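PDB 5HB6: nucleoporin NUP145 from Chaetomium thermophilum, which probably serves as a structural and docking component of the nuclear pore complex and is represented here by its autopeptidase domain. Local coordinates for residues G2-S7 and V29-V34; Q22-F27 and V43-I48; G35-K40 and A85-E90; T119-D124 and A131-H136. The protein carries 1 engineered substitution. One frame throughout, in Å; residues are numbered along the deposited sequence.

Contact 1. Residues G2-S7 and V29-V34; sequences GAYWMS and VGRENV
Arg31 CD lies over one face of the Tyr4 ring, 3.8 Å from its centroid, while Val29 CG1 sits at the ring's edge; on the other side of the sheet, the Trp5 indole has Gly30 CA over a face. These contacts belong to the pairing of strand 4-7, an outermost strand of the six-stranded antiparallel sheet, with strand 28-31. Tyr4-Arg31 and Met6-Val29 are non-hydrogen-bonded pairs on either side of the hydrogen-bonded pair Trp5-Gly30, in which Trp5 N donates to Gly30 O at 2.9 Å.

Arg31 runs fully extended, its CG trans to the backbone N (chi1 -174°), and this carries the guanidinium slantwise across the tyrosine, its plane only 19° from that of the ring. Tyr4 CE2 is under one guanidinium face. In the guanidinium plane, NE gives Gly2 O a nearly straight hydrogen bond of 2.8 Å (177° at the hydrogen). The far ends share a partner: Tyr4 OH bonds to Leu60 N, and Arg31 NH1 to Leu60 O, tying this strand pair to strand 58-61. A leucine in place of Arg31 would probably leave Gly2 O without its NE donor and Leu60 O without NH1.

Gly30 has to be bare, since a CB there would fall 2.2 Å from Trp5 CZ2; the indole instead rests flat on its CA, with CE2 3.5 Å away. At the start of the chain, water 1 accepts from Gly2 N at 3.1 Å and from Arg31 NH2 at 3.2 Å.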
loop_
_atom_site.group_PDB
_atom_site.type_symbol
_atom_site.label_atom_id
_atom_site.label_comp_id
_atom_site.label_asym_id
_atom_site.label_seq_id
_atom_site.Cartn_x
_atom_site.Cartn_y
_atom_site.Cartn_z
ATOM N N GLY A 2 11.031 10.982 1.393
ATOM C CA GLY A 2 9.956 11.558 0.627
ATOM C C GLY A 2 8.791 11.800 1.540
ATOM O O GLY A 2 8.667 11.196 2.604
ATOM N N ALA A 3 7.931 12.704 1.112
ATOM C CA ALA A 3 6.776 13.093 1.907
ATOM C C ALA A 3 5.677 12.040 1.815
ATOM O O ALA A 3 5.346 11.554 0.729
ATOM C CB ALA A 3 6.235 14.416 1.386
ATOM N N TYR A 4 5.097 11.699 2.966
ATOM C CA TYR A 4 3.864 10.931 3.009
ATOM C C TYR A 4 2.676 11.812 2.647
ATOM O O TYR A 4 2.693 13.026 2.854
ATOM C CB TYR A 4 3.611 10.426 4.415
ATOM C CG TYR A 4 4.313 9.181 4.900
ATOM C CD1 TYR A 4 3.718 7.934 4.744
ATOM C CD2 TYR A 4 5.530 9.248 5.597
ATOM C CE1 TYR A 4 4.302 6.804 5.247
ATOM C CE2 TYR A 4 6.120 8.105 6.104
ATOM C CZ TYR A 4 5.495 6.894 5.935
ATOM O OH TYR A 4 6.054 5.736 6.415
ATOM N N TRP A 5 1.622 11.174 2.133
ATOM C CA TRP A 5 0.360 11.859 1.874
ATOM C C TRP A 5 -0.763 10.838 2.008
ATOM O O TRP A 5 -0.537 9.623 1.965
ATOM C CB TRP A 5 0.354 12.524 0.491
ATOM C CG TRP A 5 0.754 11.578 -0.589
ATOM C CD1 TRP A 5 2.028 11.350 -1.064
ATOM C CD2 TRP A 5 -0.099 10.693 -1.297
ATOM N NE1 TRP A 5 1.994 10.391 -2.033
ATOM C CE2 TRP A 5 0.696 9.987 -2.218
ATOM C CE3 TRP A 5 -1.473 10.463 -1.283
ATOM C CZ2 TRP A 5 0.172 9.029 -3.089
ATOM C CZ3 TRP A 5 -2.003 9.521 -2.152
ATOM C CH2 TRP A 5 -1.182 8.802 -3.040
ATOM N N MET A 6 -1.985 11.332 2.145
ATOM C CA MET A 6 -3.169 10.479 2.066
ATOM C C MET A 6 -4.234 11.149 1.208
ATOM O O MET A 6 -4.283 12.376 1.103
ATOM C CB MET A 6 -3.727 10.116 3.455
ATOM C CG MET A 6 -4.371 11.263 4.227
ATOM S SD MET A 6 -4.990 10.886 5.881
ATOM C CE MET A 6 -3.464 10.927 6.818
ATOM N N SER A 7 -5.100 10.321 0.643
ATOM C CA SER A 7 -6.222 10.785 -0.166
ATOM C C SER A 7 -7.418 9.892 0.128
ATOM O O SER A 7 -7.276 8.673 0.128
ATOM C CB SER A 7 -5.862 10.677 -1.649
ATOM O OG SER A 7 -6.906 11.184 -2.452
ATOM N N VAL A 29 -2.831 5.784 0.995
ATOM C CA VAL A 29 -1.686 6.338 1.699
ATOM C C VAL A 29 -0.477 6.116 0.830
ATOM O O VAL A 29 -0.235 4.994 0.382
ATOM C CB VAL A 29 -1.499 5.696 3.084
ATOM C CG1 VAL A 29 -0.221 6.242 3.772
ATOM C CG2 VAL A 29 -2.714 5.970 3.954
ATOM N N GLY A 30 0.252 7.197 0.544
ATOM C CA GLY A 30 1.415 7.099 -0.308
ATOM C C GLY A 30 2.612 7.804 0.300
ATOM O O GLY A 30 2.497 8.533 1.293
ATOM N N ARG A 31 3.758 7.569 -0.310
ATOM C CA ARG A 31 4.964 8.285 0.068
ATOM C C ARG A 31 5.793 8.503 -1.180
ATOM O O ARG A 31 6.048 7.568 -1.934
ATOM C CB ARG A 31 5.764 7.575 1.155
ATOM C CG ARG A 31 6.951 8.373 1.672
ATOM C CD ARG A 31 7.661 7.621 2.775
ATOM N NE ARG A 31 8.594 8.498 3.461
ATOM C CZ ARG A 31 9.371 8.146 4.477
ATOM N NH1 ARG A 31 9.398 6.897 4.907
ATOM N NH2 ARG A 31 10.153 9.049 5.041
ATOM N N GLU A 32 6.204 9.744 -1.396
ATOM C CA GLU A 32 7.067 10.063 -2.518
ATOM C C GLU A 32 8.308 9.181 -2.502
ATOM O O GLU A 32 8.892 8.917 -1.446
ATOM C CB GLU A 32 7.512 11.524 -2.423
ATOM C CG GLU A 32 6.381 12.518 -2.460
ATOM C CD GLU A 32 6.843 13.948 -2.207
ATOM O OE1 GLU A 32 6.112 14.874 -2.610
ATOM O OE2 GLU A 32 7.922 14.149 -1.598
ATOM N N ASN A 33 8.675 8.696 -3.683
ATOM C CA ASN A 33 9.863 7.881 -3.878
ATOM C C ASN A 33 9.716 6.484 -3.302
ATOM O O ASN A 33 10.695 5.732 -3.252
ATOM C CB ASN A 33 11.134 8.577 -3.366
ATOM C CG ASN A 33 11.316 9.912 -3.988
ATOM O OD1 ASN A 33 11.352 10.026 -5.211
ATOM N ND2 ASN A 33 11.327 10.946 -3.169
ATOM N N VAL A 34 8.511 6.096 -2.893
ATOM C CA VAL A 34 8.283 4.751 -2.374
ATOM C C VAL A 34 7.138 4.064 -3.107
ATOM O O VAL A 34 7.312 2.992 -3.675
ATOM C CB VAL A 34 8.048 4.728 -0.851
ATOM C CG1 VAL A 34 7.715 3.300 -0.374
ATOM C CG2 VAL A 34 9.236 5.325 -0.113
HETATM O O HOH W 1 11.148 12.001 4.318
HETATM O O HOH W 2 8.728 12.013 5.495
#

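Contact 2. Residues Q22-F27 and V43-I48; sequences QRVVGF and VDLSNI
Phe27 turns its CG trans to the backbone N (chi1 -172°), and Leu45 sets its own CG trans to the carbonyl carbon (chi1 -55°); together these rotations bring the phenyl face and the leucine methyl CD1 against each other. CD1 stands 3.8 Å from the ring centroid and almost on the normal, 10° off it, a CH-pi contact over the middle of the face. The same methyl also meets Val24 CG2 at 3.8 Å, the two side chains crossing at about a right angle. Val43 CG2 packs on the root of the phenylalanine, 3.7 Å from Phe27 CB, and reaches the ring only obliquely.

Neither segment is a regular strand here, yet the backbones join in a single antiparallel beta bridge between Val24 and Val43. Val24 N donates to Val43 O at 2.8 Å and Val43 N to Val24 O at 3.0 Å, so the two loops, one leading into strand 28-31 and the other following strand 35-39, are pinned by a reciprocal pair of bonds. Ile13 of helix 10-14 packs on both Phe27 and Leu45, and Met16 on Val24, extending this apolar patch.

Beyond the bridge, Asp44 forms an Asx turn: OD1 accepts from Ser46 N and, at 2.6 Å, from Ser46 OG, which comes in on the syn side of the carboxylate. Two donors thus grip one oxygen and hold the carboxylate in place. Gln22 runs alongside Asp44, pointing the same way, and its CG lies 3.5 Å from that same OD1.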
loop_
_atom_site.group_PDB
_atom_site.type_symbol
_atom_site.label_atom_id
_atom_site.label_comp_id
_atom_site.label_asym_id
_atom_site.label_seq_id
_atom_site.Cartn_x
_atom_site.Cartn_y
_atom_site.Cartn_z
ATOM N N GLN A 22 -17.090 6.439 8.590
ATOM C CA GLN A 22 -17.084 4.997 8.815
ATOM C C GLN A 22 -16.953 4.195 7.529
ATOM O O GLN A 22 -16.821 2.972 7.605
ATOM C CB GLN A 22 -18.351 4.572 9.571
ATOM C CG GLN A 22 -18.322 5.022 11.018
ATOM C CD GLN A 22 -19.522 4.582 11.818
ATOM O OE1 GLN A 22 -20.373 3.837 11.339
ATOM N NE2 GLN A 22 -19.593 5.050 13.058
ATOM N N ARG A 23 -16.986 4.841 6.371
ATOM C CA ARG A 23 -16.959 4.131 5.094
ATOM C C ARG A 23 -16.269 5.002 4.044
ATOM O O ARG A 23 -16.848 5.394 3.027
ATOM C CB ARG A 23 -18.380 3.763 4.674
ATOM C CG ARG A 23 -19.317 4.943 4.688
ATOM C CD ARG A 23 -20.729 4.606 4.216
ATOM N NE ARG A 23 -21.708 5.563 4.732
ATOM C CZ ARG A 23 -21.915 6.792 4.254
ATOM N NH1 ARG A 23 -21.211 7.249 3.230
ATOM N NH2 ARG A 23 -22.839 7.571 4.807
ATOM N N VAL A 24 -15.001 5.322 4.282
ATOM C CA VAL A 24 -14.235 6.152 3.358
ATOM C C VAL A 24 -13.835 5.289 2.165
ATOM O O VAL A 24 -13.165 4.266 2.332
ATOM C CB VAL A 24 -12.990 6.738 4.046
ATOM C CG1 VAL A 24 -12.186 7.559 3.053
ATOM C CG2 VAL A 24 -13.419 7.553 5.257
ATOM N N VAL A 25 -14.212 5.732 0.968
ATOM C CA VAL A 25 -13.955 5.021 -0.281
ATOM C C VAL A 25 -12.727 5.620 -0.944
ATOM O O VAL A 25 -12.541 6.846 -0.953
ATOM C CB VAL A 25 -15.184 5.129 -1.207
ATOM C CG1 VAL A 25 -14.907 4.534 -2.576
ATOM C CG2 VAL A 25 -16.387 4.447 -0.567
ATOM N N GLY A 26 -11.890 4.761 -1.509
ATOM C CA GLY A 26 -10.721 5.222 -2.228
ATOM C C GLY A 26 -9.581 5.671 -1.354
ATOM O O GLY A 26 -8.720 6.430 -1.818
ATOM N N PHE A 27 -9.555 5.241 -0.093
ATOM C CA PHE A 27 -8.523 5.707 0.823
ATOM C C PHE A 27 -7.166 5.192 0.360
ATOM O O PHE A 27 -6.994 3.999 0.131
ATOM C CB PHE A 27 -8.820 5.278 2.260
ATOM C CG PHE A 27 -7.904 5.893 3.267
ATOM C CD1 PHE A 27 -7.777 7.270 3.364
ATOM C CD2 PHE A 27 -7.144 5.103 4.116
ATOM C CE1 PHE A 27 -6.929 7.830 4.290
ATOM C CE2 PHE A 27 -6.315 5.676 5.056
ATOM C CZ PHE A 27 -6.190 7.027 5.120
ATOM N N VAL A 43 -13.264 1.951 4.167
ATOM C CA VAL A 43 -12.604 1.755 5.453
ATOM C C VAL A 43 -13.213 2.667 6.508
ATOM O O VAL A 43 -13.586 3.814 6.242
ATOM C CB VAL A 43 -11.073 1.955 5.374
ATOM C CG1 VAL A 43 -10.425 0.817 4.580
ATOM C CG2 VAL A 43 -10.724 3.288 4.785
ATOM N N ASP A 44 -13.262 2.157 7.728
ATOM C CA ASP A 44 -13.802 2.898 8.865
ATOM C C ASP A 44 -12.644 3.642 9.517
ATOM O O ASP A 44 -11.773 3.026 10.134
ATOM C CB ASP A 44 -14.458 1.929 9.846
ATOM C CG ASP A 44 -15.116 2.630 11.031
ATOM O OD1 ASP A 44 -14.974 3.869 11.182
ATOM O OD2 ASP A 44 -15.768 1.913 11.815
ATOM N N LEU A 45 -12.603 4.960 9.336
ATOM C CA LEU A 45 -11.560 5.790 9.918
ATOM C C LEU A 45 -12.057 6.567 11.122
ATOM O O LEU A 45 -11.363 7.475 11.586
ATOM C CB LEU A 45 -10.986 6.748 8.871
ATOM C CG LEU A 45 -10.455 6.130 7.573
ATOM C CD1 LEU A 45 -9.872 7.192 6.665
ATOM C CD2 LEU A 45 -9.423 5.063 7.877
ATOM N N SER A 46 -13.237 6.220 11.641
ATOM C CA SER A 46 -13.828 6.994 12.729
ATOM C C SER A 46 -12.994 6.939 14.002
ATOM O O SER A 46 -13.076 7.857 14.826
ATOM C CB SER A 46 -15.263 6.523 13.003
ATOM O OG SER A 46 -15.303 5.178 13.448
ATOM N N ASN A 47 -12.203 5.883 14.193
ATOM C CA ASN A 47 -11.403 5.717 15.402
ATOM C C ASN A 47 -9.918 5.520 15.099
ATOM O O ASN A 47 -9.210 4.827 15.835
ATOM C CB ASN A 47 -11.970 4.596 16.270
ATOM C CG ASN A 47 -13.239 5.020 16.992
ATOM O OD1 ASN A 47 -14.325 4.503 16.725
ATOM N ND2 ASN A 47 -13.109 5.984 17.902
ATOM N N ILE A 48 -9.434 6.153 14.029
ATOM C CA ILE A 48 -8.016 6.190 13.694
ATOM C C ILE A 48 -7.532 7.627 13.839
ATOM O O ILE A 48 -8.227 8.567 13.435
ATOM C CB ILE A 48 -7.802 5.660 12.263
ATOM C CG1 ILE A 48 -8.049 4.150 12.255
ATOM C CG2 ILE A 48 -6.406 5.985 11.765
ATOM C CD1 ILE A 48 -8.153 3.538 10.886
#

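Contact 3. Residues G35-K40 and A85-E90; sequences GSVQFK and ALISLE
Val37 CG1 meets Ala85 CB at 3.8 Å, the closest apolar side-chain contact between two central strands of the antiparallel sheet, 35-39 and 85-89. Phe39 CD1 approaches the same methyl obliquely, and Val37 CG2 stands more loosely, 4.3 Å from Ile87 CG1. All four residues point to one face of the sheet. Their spacing is set by four backbone bonds in two reciprocal pairs: Ser36 with Ser88, and Gln38 with Leu86, the shortest being Leu86 N to Gln38 O at 2.8 Å.

At the strand start only a glycine fits. Gly35 CA comes 3.1 Å from Ser88 O, a CA-H...O contact, and a CB there would collide with that carbonyl.

Further out, Ala65 of strand 64-67 packs on Val37 and Ile87, Leu81 and Val83 close on Phe39, and Phe137 touches Ala85 and Ile87. The other face of the pair is mixed: Leu86 lies alongside Gln38 there, and Ser36, Gln38 and Ser88 gather round water 3. That water accepts from Gln38 NE2 and donates to Leu86 O, each at 2.8 Å, and hydrogen-bonds Ser36 OG at 2.8 Å and Ser88 OG at 2.9 Å.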
loop_
_atom_site.group_PDB
_atom_site.type_symbol
_atom_site.label_atom_id
_atom_site.label_comp_id
_atom_site.label_asym_id
_atom_site.label_seq_id
_atom_site.Cartn_x
_atom_site.Cartn_y
_atom_site.Cartn_z
ATOM N N GLY A 35 5.947 4.649 -3.057
ATOM C CA GLY A 35 4.784 4.022 -3.658
ATOM C C GLY A 35 3.551 4.310 -2.838
ATOM O O GLY A 35 3.458 5.360 -2.183
ATOM N N SER A 36 2.585 3.385 -2.887
ATOM C CA SER A 36 1.273 3.658 -2.332
ATOM C C SER A 36 0.571 2.379 -1.932
ATOM O O SER A 36 0.844 1.297 -2.458
ATOM C CB SER A 36 0.394 4.447 -3.319
ATOM O OG SER A 36 0.226 3.686 -4.500
ATOM N N VAL A 37 -0.376 2.551 -1.005
ATOM C CA VAL A 37 -1.322 1.515 -0.599
ATOM C C VAL A 37 -2.722 2.095 -0.817
ATOM O O VAL A 37 -3.073 3.131 -0.241
ATOM C CB VAL A 37 -1.130 1.130 0.874
ATOM C CG1 VAL A 37 -2.105 0.050 1.280
ATOM C CG2 VAL A 37 0.296 0.718 1.143
ATOM N N GLN A 38 -3.482 1.453 -1.689
ATOM C CA GLN A 38 -4.845 1.849 -2.031
ATOM C C GLN A 38 -5.778 0.804 -1.447
ATOM O O GLN A 38 -5.792 -0.339 -1.902
ATOM C CB GLN A 38 -5.049 1.919 -3.544
ATOM C CG GLN A 38 -4.248 2.997 -4.244
ATOM C CD GLN A 38 -4.371 2.925 -5.761
ATOM O OE1 GLN A 38 -5.354 3.396 -6.316
ATOM N NE2 GLN A 38 -3.396 2.306 -6.433
ATOM N N PHE A 39 -6.567 1.190 -0.450
ATOM C CA PHE A 39 -7.493 0.241 0.155
ATOM C C PHE A 39 -8.665 -0.003 -0.789
ATOM O O PHE A 39 -9.243 0.945 -1.342
ATOM C CB PHE A 39 -7.892 0.708 1.557
ATOM C CG PHE A 39 -6.699 0.805 2.477
ATOM C CD1 PHE A 39 -6.225 -0.324 3.130
ATOM C CD2 PHE A 39 -5.991 1.985 2.611
ATOM C CE1 PHE A 39 -5.105 -0.263 3.934
ATOM C CE2 PHE A 39 -4.851 2.053 3.392
ATOM C CZ PHE A 39 -4.404 0.922 4.056
ATOM N N LYS A 40 -9.009 -1.268 -0.972
ATOM C CA LYS A 40 -9.908 -1.673 -2.038
ATOM C C LYS A 40 -11.373 -1.668 -1.630
ATOM O O LYS A 40 -12.233 -1.732 -2.509
ATOM C CB LYS A 40 -9.500 -3.060 -2.566
ATOM C CG LYS A 40 -8.184 -3.006 -3.367
ATOM C CD LYS A 40 -7.582 -4.370 -3.663
ATOM C CE LYS A 40 -8.462 -5.186 -4.545
ATOM N NZ LYS A 40 -7.786 -6.477 -4.889
ATOM N N ALA A 85 -6.124 -4.567 -0.219
ATOM C CA ALA A 85 -5.417 -3.368 -0.661
ATOM C C ALA A 85 -4.602 -3.678 -1.899
ATOM O O ALA A 85 -4.151 -4.810 -2.099
ATOM C CB ALA A 85 -4.474 -2.799 0.419
ATOM N N LEU A 86 -4.368 -2.627 -2.688
ATOM C CA LEU A 86 -3.505 -2.658 -3.853
ATOM C C LEU A 86 -2.257 -1.868 -3.513
ATOM O O LEU A 86 -2.329 -0.652 -3.268
ATOM C CB LEU A 86 -4.235 -2.068 -5.059
ATOM C CG LEU A 86 -3.382 -1.808 -6.315
ATOM C CD1 LEU A 86 -2.952 -3.077 -6.950
ATOM C CD2 LEU A 86 -4.179 -1.002 -7.354
ATOM N N ILE A 87 -1.108 -2.533 -3.565
ATOM C CA ILE A 87 0.165 -1.944 -3.149
ATOM C C ILE A 87 1.002 -1.757 -4.397
ATOM O O ILE A 87 1.117 -2.677 -5.209
ATOM C CB ILE A 87 0.871 -2.861 -2.138
ATOM C CG1 ILE A 87 -0.007 -3.004 -0.894
ATOM C CG2 ILE A 87 2.241 -2.337 -1.799
ATOM C CD1 ILE A 87 0.506 -4.026 0.060
ATOM N N SER A 88 1.599 -0.583 -4.547
ATOM C CA SER A 88 2.429 -0.295 -5.711
ATOM C C SER A 88 3.762 0.204 -5.194
ATOM O O SER A 88 3.796 1.206 -4.480
ATOM C CB SER A 88 1.746 0.765 -6.602
ATOM O OG SER A 88 0.463 0.323 -7.006
ATOM N N LEU A 89 4.832 -0.480 -5.564
ATOM C CA LEU A 89 6.162 -0.197 -5.028
ATOM C C LEU A 89 7.162 0.104 -6.128
ATOM O O LEU A 89 7.434 -0.734 -7.000
ATOM C CB LEU A 89 6.683 -1.357 -4.200
ATOM C CG LEU A 89 5.922 -1.623 -2.912
ATOM C CD1 LEU A 89 6.353 -2.911 -2.259
ATOM C CD2 LEU A 89 6.053 -0.478 -1.932
ATOM N N GLU A 90 7.742 1.299 -6.058
ATOM C CA GLU A 90 8.886 1.667 -6.878
ATOM C C GLU A 90 10.106 0.803 -6.539
ATOM O O GLU A 90 10.149 0.091 -5.529
ATOM C CB GLU A 90 9.256 3.145 -6.660
ATOM C CG GLU A 90 8.144 4.094 -7.093
ATOM C CD GLU A 90 8.487 5.558 -6.925
ATOM O OE1 GLU A 90 9.682 5.884 -6.848
ATOM O OE2 GLU A 90 7.553 6.367 -6.865
HETATM O O HOH W 3 -1.256 1.310 -4.935
#

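Contact 4. Residues T119-D124 and A131-H136; sequences TFESYD and AFSVEH
A beta hairpin joins strand 119-124 to strand 129-134 at the edge of the sheet, and a classic beta bulge interrupts its pairing. Glu121 and Ser122 both face Ala131: Glu121 N at 2.9 Å and Ser122 N at 3.0 Å donate to Ala131 O, reaching it from the same face of the carbonyl plane. One oxygen thus takes two N-H groups, and the register slips by one residue. On one side of the bulge Ala131 N returns a bond to Ser122 O at 2.8 Å; on the other, Thr119 and Ser133 exchange bonds in a regular hydrogen-bonded pair.

The side chain of Glu121 reaches across to the neighbouring strand. Its CG, trans to the carbonyl carbon (chi1 -65°), lies 3.7 Å from Phe132 CA; the turn about CB-CG (chi2 -93°) then swings the carboxylate toward Ser133. There Ser133 OG donates to Glu121 OE2 at 2.7 Å, arriving on the anti side and 24° out of the carboxylate plane. The hydroxyl has a second partner in Lys40 NZ, from a lysine modelled in two conformers. Putting a valine at Ser133 would probably cost Glu121 OE2 its hydroxyl donor and set the carboxylate freer to turn.

Ser122 OG rests 3.5 Å from Ala131 CB, and Phe132 CB lies 3.4 Å from Thr119 O. On the face carrying Phe120 and Phe132, Leu112 and Lys113 of helix 102-113 pack on Phe120. Two successive residues of one strand set against a single residue of its partner are the signature of the classic bulge in an antiparallel hairpin.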
loop_
_atom_site.group_PDB
_atom_site.type_symbol
_atom_site.label_atom_id
_atom_site.label_comp_id
_atom_site.label_asym_id
_atom_site.label_seq_id
_atom_site.Cartn_x
_atom_site.Cartn_y
_atom_site.Cartn_z
ATOM N N THR A 119 -1.083 -11.075 -4.918
ATOM C CA THR A 119 -1.734 -11.339 -6.196
ATOM C C THR A 119 -1.228 -10.297 -7.183
ATOM O O THR A 119 -1.538 -9.109 -7.059
ATOM C CB THR A 119 -3.247 -11.259 -6.049
ATOM O OG1 THR A 119 -3.693 -12.233 -5.094
ATOM C CG2 THR A 119 -3.912 -11.532 -7.370
ATOM N N PHE A 120 -0.412 -10.727 -8.134
ATOM C CA PHE A 120 0.227 -9.808 -9.056
ATOM C C PHE A 120 -0.804 -8.989 -9.798
ATOM O O PHE A 120 -1.785 -9.530 -10.301
ATOM C CB PHE A 120 1.037 -10.636 -10.056
ATOM C CG PHE A 120 1.765 -9.832 -11.084
ATOM C CD1 PHE A 120 3.050 -9.373 -10.838
ATOM C CD2 PHE A 120 1.205 -9.602 -12.330
ATOM C CE1 PHE A 120 3.729 -8.671 -11.796
ATOM C CE2 PHE A 120 1.881 -8.911 -13.288
ATOM C CZ PHE A 120 3.151 -8.451 -13.032
ATOM N N GLU A 121 -0.558 -7.693 -9.899
ATOM C CA GLU A 121 -1.354 -6.789 -10.715
ATOM C C GLU A 121 -0.588 -6.325 -11.934
ATOM O O GLU A 121 -1.071 -6.437 -13.055
ATOM C CB GLU A 121 -1.794 -5.593 -9.869
ATOM C CG GLU A 121 -2.734 -6.010 -8.746
ATOM C CD GLU A 121 -4.200 -5.918 -9.101
ATOM O OE1 GLU A 121 -4.529 -5.479 -10.221
ATOM O OE2 GLU A 121 -5.021 -6.304 -8.250
ATOM N N SER A 122 0.646 -5.871 -11.749
ATOM C CA SER A 122 1.412 -5.395 -12.890
ATOM C C SER A 122 2.867 -5.193 -12.508
ATOM O O SER A 122 3.224 -5.068 -11.329
ATOM C CB SER A 122 0.857 -4.073 -13.397
ATOM O OG SER A 122 0.957 -3.087 -12.390
ATOM N N TYR A 123 3.696 -5.124 -13.538
ATOM C CA TYR A 123 5.062 -4.649 -13.431
ATOM C C TYR A 123 5.336 -3.774 -14.644
ATOM O O TYR A 123 5.088 -4.192 -15.779
ATOM C CB TYR A 123 6.072 -5.800 -13.374
ATOM C CG TYR A 123 7.468 -5.259 -13.336
ATOM C CD1 TYR A 123 7.962 -4.691 -12.191
ATOM C CD2 TYR A 123 8.285 -5.297 -14.451
ATOM C CE1 TYR A 123 9.244 -4.140 -12.151
ATOM C CE2 TYR A 123 9.570 -4.767 -14.415
ATOM C CZ TYR A 123 10.051 -4.197 -13.268
ATOM O OH TYR A 123 11.296 -3.624 -13.169
ATOM N N ASP A 124 5.796 -2.547 -14.406
ATOM C CA ASP A 124 6.081 -1.611 -15.482
ATOM C C ASP A 124 7.587 -1.600 -15.692
ATOM O O ASP A 124 8.315 -1.088 -14.832
ATOM C CB ASP A 124 5.584 -0.215 -15.115
ATOM C CG ASP A 124 5.794 0.796 -16.223
ATOM O OD1 ASP A 124 6.808 0.701 -16.946
ATOM O OD2 ASP A 124 4.935 1.698 -16.359
ATOM N N ALA A 131 3.110 -3.721 -8.831
ATOM C CA ALA A 131 1.839 -3.560 -8.148
ATOM C C ALA A 131 1.236 -4.928 -7.919
ATOM O O ALA A 131 1.306 -5.809 -8.781
ATOM C CB ALA A 131 0.891 -2.681 -8.938
ATOM N N PHE A 132 0.641 -5.090 -6.747
ATOM C CA PHE A 132 0.043 -6.359 -6.373
ATOM C C PHE A 132 -1.032 -6.107 -5.328
ATOM O O PHE A 132 -0.991 -5.100 -4.607
ATOM C CB PHE A 132 1.102 -7.324 -5.828
ATOM C CG PHE A 132 1.868 -6.782 -4.641
ATOM C CD1 PHE A 132 2.980 -5.966 -4.819
ATOM C CD2 PHE A 132 1.471 -7.078 -3.353
ATOM C CE1 PHE A 132 3.678 -5.468 -3.739
ATOM C CE2 PHE A 132 2.186 -6.566 -2.253
ATOM C CZ PHE A 132 3.263 -5.750 -2.456
ATOM N N SER A 133 -1.972 -7.035 -5.225
ATOM C CA SER A 133 -2.999 -6.958 -4.204
ATOM C C SER A 133 -2.679 -7.917 -3.063
ATOM O O SER A 133 -2.056 -8.966 -3.237
ATOM C CB SER A 133 -4.378 -7.284 -4.774
ATOM O OG SER A 133 -4.894 -6.224 -5.560
ATOM N N VAL A 134 -3.184 -7.562 -1.892
ATOM C CA VAL A 134 -3.202 -8.444 -0.741
ATOM C C VAL A 134 -4.640 -8.479 -0.244
ATOM O O VAL A 134 -5.428 -7.554 -0.465
ATOM C CB VAL A 134 -2.218 -7.987 0.365
ATOM C CG1 VAL A 134 -0.803 -7.965 -0.180
ATOM C CG2 VAL A 134 -2.608 -6.633 0.949
ATOM N N GLU A 135 -4.982 -9.559 0.438
ATOM C CA GLU A 135 -6.318 -9.704 1.004
ATOM C C GLU A 135 -6.455 -9.049 2.357
ATOM O O GLU A 135 -7.577 -8.776 2.786
ATOM C CB GLU A 135 -6.673 -11.186 1.135
ATOM C CG GLU A 135 -6.772 -11.875 -0.200
ATOM C CD GLU A 135 -7.627 -11.105 -1.185
ATOM O OE1 GLU A 135 -8.792 -10.798 -0.853
ATOM O OE2 GLU A 135 -7.125 -10.802 -2.296
ATOM N N HIS A 136 -5.348 -8.801 3.032
ATOM C CA HIS A 136 -5.341 -8.226 4.370
ATOM C C HIS A 136 -3.878 -8.111 4.752
ATOM O O HIS A 136 -3.011 -8.447 3.945
ATOM C CB HIS A 136 -6.071 -9.123 5.365
ATOM C CG HIS A 136 -5.627 -10.546 5.309
ATOM N ND1 HIS A 136 -4.364 -10.945 5.686
ATOM C CD2 HIS A 136 -6.257 -11.655 4.860
ATOM C CE1 HIS A 136 -4.243 -12.247 5.495
ATOM N NE2 HIS A 136 -5.381 -12.702 4.999
HETATM O O HOH W 4 -2.609 -12.145 -1.933
#

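In the fold
Contacts 1, 3 and 4 are successive parts of one antiparallel sheet, in strand order. Contact 1 lies about 11 Å from contact 3 (centre to centre), joined by Val29 O to Val37 N at 2.8 Å; contact 4 is about 8 Å from contact 3, joined by Ile87 N to Phe132 O at 2.8 Å. Contacts 1 and 4, about 18 Å apart by centres, lie on opposite sides of the chain's centre. Contact 2 sits off the strand ends, where Phe27 O bonds to Phe39 N at 2.9 Å. In this autopeptidase family the chain is cleaved after a His-Phe pair; His136, closing contact 4, probably begins it, and Ala138 is probably the engineered residue.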